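Local coordinates for fatty acyl CoA synthetase FADD13 (FATTY-ACYL-CoA SYNTHETASE) (Mycobacterium tuberculosis, PDB 3R44), which is a fatty-acyl-CoA synthetase of the ANL clan of AMP-binding enzymes, with a C-terminal domain of its own family, at residues P30-Y35 with R209-L214. Numbering follows the deposited sequence.
Sequences PRLQAY and RYRDRL
Arg-213 and Gln-33 are brought together by a bend in one side chain and an extended run in the other: the arginine turns at chi3 (64°), while the glutamine stays stretched beyond CG (chi2 -170°). NH2 and NH1 of Arg-213 both grip Gln-33 OE1 end-on, at 2.8 and 3.0 Å, each bond moderately bent. The acceptor lies in the guanidinium plane, and amide and guanidinium are nearly coplanar, 21° apart; the NH1 bond also runs in the carbonyl plane. NH2 has a second partner in Glu-257, a salt bridge that probably helps fix the guanidinium and offset its charge. Alongside, buried Leu-32 divides its two methyls between two exposed residues: CD1 sits over one face of the Arg-211 guanidinium, 3.8 Å from CZ, and CD2 meets Tyr-210 CE1 at 3.9 Å. Arg-211 CG in turn rests over the centre of the Tyr-210 ring. The type II turn Arg-209 to Asp-212, which carries both, is closed by Asp-212 N to Arg-209 O (2.9 Å), and Asp-212 OD2 accepts from Arg-209 N. Side chains thus bridge the starts of strands 33-37 and 213-216, parallel strands separated by 238-241 in a mixed sheet of the AMP-binding domain.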
ATOM      1  N   PRO A  30      -8.312  24.700 -15.073  1.00 15.55           N
ATOM      2  CA  PRO A  30      -6.967  24.793 -15.636  1.00 15.16           C
ATOM      3  C   PRO A  30      -5.993  25.509 -14.726  1.00 16.85           C
ATOM      4  O   PRO A  30      -4.802  25.202 -14.710  1.00 15.59           O
ATOM      5  CB  PRO A  30      -7.165  25.616 -16.926  1.00 17.31           C
ATOM      6  CG  PRO A  30      -8.500  26.161 -16.873  1.00 19.16           C
ATOM      7  CD  PRO A  30      -9.310  25.239 -16.007  1.00 16.93           C
ATOM      8  N   ARG A  31      -6.506  26.475 -13.971  1.00 17.09           N
ATOM      9  CA  ARG A  31      -5.626  27.317 -13.163  1.00 19.47           C
ATOM     10  C   ARG A  31      -5.578  26.908 -11.705  1.00 18.12           C
ATOM     11  O   ARG A  31      -4.908  27.538 -10.882  1.00 19.37           O
ATOM     12  CB  ARG A  31      -6.014  28.798 -13.380  1.00 20.47           C
ATOM     13  CG  ARG A  31      -5.944  29.185 -14.925  1.00 25.64           C
ATOM     14  CD  ARG A  31      -4.454  29.047 -15.280  1.00 28.55           C
ATOM     15  NE  ARG A  31      -3.998  29.244 -16.650  1.00 34.89           N
ATOM     16  CZ  ARG A  31      -3.358  30.333 -17.094  1.00 36.48           C
ATOM     17  NH1 ARG A  31      -3.132  31.407 -16.303  1.00 30.82           N
ATOM     18  NH2 ARG A  31      -2.956  30.365 -18.364  1.00 38.27           N
ATOM     19  N   LEU A  32      -6.269  25.843 -11.372  1.00 17.04           N
ATOM     20  CA  LEU A  32      -6.192  25.303 -10.050  1.00 15.67           C
ATOM     21  C   LEU A  32      -4.841  24.662  -9.812  1.00 16.79           C
ATOM     22  O   LEU A  32      -4.335  23.943 -10.676  1.00 16.04           O
ATOM     23  CB  LEU A  32      -7.290  24.252  -9.863  1.00 15.63           C
ATOM     24  CG  LEU A  32      -7.251  23.444  -8.576  1.00 15.12           C
ATOM     25  CD1 LEU A  32      -7.443  24.343  -7.305  1.00 19.21           C
ATOM     26  CD2 LEU A  32      -8.354  22.397  -8.656  1.00 18.38           C
ATOM     27  N   GLN A  33      -4.194  24.958  -8.680  1.00 15.57           N
ATOM     28  CA  GLN A  33      -2.949  24.252  -8.374  1.00 16.22           C
ATOM     29  C   GLN A  33      -3.071  22.725  -8.316  1.00 14.64           C
ATOM     30  O   GLN A  33      -4.004  22.158  -7.673  1.00 14.17           O
ATOM     31  CB  GLN A  33      -2.301  24.763  -7.110  1.00 15.63           C
ATOM     32  CG  GLN A  33      -1.916  26.241  -7.149  1.00 22.54           C
ATOM     33  CD  GLN A  33      -1.062  26.557  -5.947  1.00 25.73           C
ATOM     34  OE1 GLN A  33      -1.491  26.421  -4.833  1.00 27.63           O
ATOM     35  NE2 GLN A  33       0.186  26.854  -6.188  1.00 32.77           N
ATOM     36  N   ALA A  34      -2.186  22.052  -9.047  1.00 16.09           N
ATOM     37  CA  ALA A  34      -2.197  20.577  -9.116  1.00 14.92           C
ATOM     38  C   ALA A  34      -1.127  19.917  -8.264  1.00 14.54           C
ATOM     39  O   ALA A  34      -1.341  18.854  -7.672  1.00 15.04           O
ATOM     40  CB  ALA A  34      -2.060  20.108 -10.599  1.00 14.34           C
ATOM     41  N   TYR A  35       0.031  20.560  -8.212  1.00 16.00           N
ATOM     42  CA  TYR A  35       1.259  19.960  -7.603  1.00 15.38           C
ATOM     43  C   TYR A  35       2.129  21.039  -7.053  1.00 15.94           C
ATOM     44  O   TYR A  35       2.476  21.925  -7.785  1.00 14.50           O
ATOM     45  CB  TYR A  35       1.994  19.119  -8.649  1.00 15.86           C
ATOM     46  CG  TYR A  35       3.040  18.201  -8.067  1.00 15.84           C
ATOM     47  CD1 TYR A  35       2.745  16.859  -7.840  1.00 20.03           C
ATOM     48  CD2 TYR A  35       4.305  18.659  -7.746  1.00 17.11           C
ATOM     49  CE1 TYR A  35       3.648  16.025  -7.285  1.00 21.01           C
ATOM     50  CE2 TYR A  35       5.265  17.791  -7.180  1.00 18.86           C
ATOM     51  CZ  TYR A  35       4.896  16.471  -6.970  1.00 21.59           C
ATOM     52  OH  TYR A  35       5.774  15.552  -6.462  1.00 27.20           O
ATOM     53  N   ARG A 209     -12.979  17.268  -0.769  1.00 16.85           N
ATOM     54  CA  ARG A 209     -13.707  18.419  -1.343  1.00 17.09           C
ATOM     55  C   ARG A 209     -12.925  19.071  -2.464  1.00 17.11           C
ATOM     56  O   ARG A 209     -11.697  19.044  -2.467  1.00 13.96           O
ATOM     57  CB  ARG A 209     -13.972  19.439  -0.240  1.00 17.84           C
ATOM     58  CG  ARG A 209     -14.674  18.856   0.975  1.00 17.76           C
ATOM     59  CD  ARG A 209     -14.804  19.879   2.075  1.00 21.29           C
ATOM     60  NE  ARG A 209     -15.246  19.225   3.286  1.00 22.00           N
ATOM     61  CZ  ARG A 209     -15.365  19.853   4.449  1.00 25.06           C
ATOM     62  NH1 ARG A 209     -15.044  21.133   4.554  1.00 24.12           N
ATOM     63  NH2 ARG A 209     -15.782  19.177   5.511  1.00 26.42           N
ATOM     64  N   TYR A 210     -13.656  19.621  -3.428  1.00 17.72           N
ATOM     65  CA  TYR A 210     -13.082  20.428  -4.480  1.00 16.94           C
ATOM     66  C   TYR A 210     -12.197  21.482  -3.861  1.00 17.71           C
ATOM     67  O   TYR A 210     -12.597  22.130  -2.890  1.00 15.43           O
ATOM     68  CB  TYR A 210     -14.176  21.087  -5.277  1.00 18.72           C
ATOM     69  CG  TYR A 210     -13.670  21.980  -6.395  1.00 20.34           C
ATOM     70  CD1 TYR A 210     -12.711  21.533  -7.288  1.00 21.69           C
ATOM     71  CD2 TYR A 210     -14.152  23.287  -6.552  1.00 26.03           C
ATOM     72  CE1 TYR A 210     -12.237  22.368  -8.353  1.00 25.51           C
ATOM     73  CE2 TYR A 210     -13.683  24.122  -7.604  1.00 27.32           C
ATOM     74  CZ  TYR A 210     -12.719  23.638  -8.494  1.00 30.32           C
ATOM     75  OH  TYR A 210     -12.242  24.429  -9.522  1.00 34.61           O
ATOM     76  N   ARG A 211     -10.992  21.628  -4.414  1.00 16.99           N
ATOM     77  CA  ARG A 211      -9.968  22.574  -3.975  1.00 17.53           C
ATOM     78  C   ARG A 211      -9.268  22.195  -2.632  1.00 17.49           C
ATOM     79  O   ARG A 211      -8.434  22.960  -2.159  1.00 18.95           O
ATOM     80  CB  ARG A 211     -10.519  24.022  -3.949  1.00 19.12           C
ATOM     81  CG  ARG A 211     -11.048  24.485  -5.305  1.00 24.14           C
ATOM     82  CD  ARG A 211     -11.416  25.960  -5.452  1.00 33.02           C
ATOM     83  NE  ARG A 211     -10.183  26.734  -5.540  1.00 42.24           N
ATOM     84  CZ  ARG A 211      -9.690  27.303  -6.641  1.00 47.72           C
ATOM     85  NH1 ARG A 211     -10.350  27.271  -7.802  1.00 49.88           N
ATOM     86  NH2 ARG A 211      -8.530  27.951  -6.565  1.00 51.56           N
ATOM     87  N   ASP A 212      -9.563  21.014  -2.051  1.00 17.65           N
ATOM     88  CA  ASP A 212      -8.790  20.550  -0.895  1.00 15.89           C
ATOM     89  C   ASP A 212      -7.296  20.482  -1.330  1.00 15.94           C
ATOM     90  O   ASP A 212      -6.951  20.306  -2.502  1.00 14.71           O
ATOM     91  CB  ASP A 212      -9.216  19.153  -0.404  1.00 16.28           C
ATOM     92  CG  ASP A 212     -10.363  19.164   0.590  1.00 17.97           C
ATOM     93  OD1 ASP A 212     -10.692  20.227   1.185  1.00 18.17           O
ATOM     94  OD2 ASP A 212     -10.974  18.066   0.831  1.00 15.62           O
ATOM     95  N   ARG A 213      -6.427  20.644  -0.341  1.00 15.73           N
ATOM     96  CA  ARG A 213      -4.993  20.522  -0.494  1.00 14.70           C
ATOM     97  C   ARG A 213      -4.519  19.332   0.318  1.00 14.17           C
ATOM     98  O   ARG A 213      -4.796  19.229   1.530  1.00 13.37           O
ATOM     99  CB  ARG A 213      -4.332  21.824  -0.052  1.00 14.90           C
ATOM    100  CG  ARG A 213      -4.936  22.968  -0.737  1.00 16.82           C
ATOM    101  CD  ARG A 213      -4.369  24.318  -0.435  1.00 18.01           C
ATOM    102  NE  ARG A 213      -2.979  24.580  -0.811  1.00 16.39           N
ATOM    103  CZ  ARG A 213      -2.589  25.070  -1.982  1.00 20.19           C
ATOM    104  NH1 ARG A 213      -3.474  25.243  -2.934  1.00 20.09           N
ATOM    105  NH2 ARG A 213      -1.308  25.384  -2.195  1.00 20.71           N
ATOM    106  N   LEU A 214      -3.814  18.415  -0.335  1.00 13.92           N
ATOM    107  CA  LEU A 214      -3.568  17.101   0.235  1.00 12.53           C
ATOM    108  C   LEU A 214      -2.071  16.831   0.290  1.00 13.57           C
ATOM    109  O   LEU A 214      -1.366  16.824  -0.744  1.00 13.53           O
ATOM    110  CB  LEU A 214      -4.335  16.019  -0.570  1.00 13.09           C
ATOM    111  CG  LEU A 214      -4.266  14.612   0.041  1.00 15.52           C
ATOM    112  CD1 LEU A 214      -5.437  13.757  -0.453  1.00 16.19           C
ATOM    113  CD2 LEU A 214      -2.948  13.942  -0.369  1.00 15.51           C
TER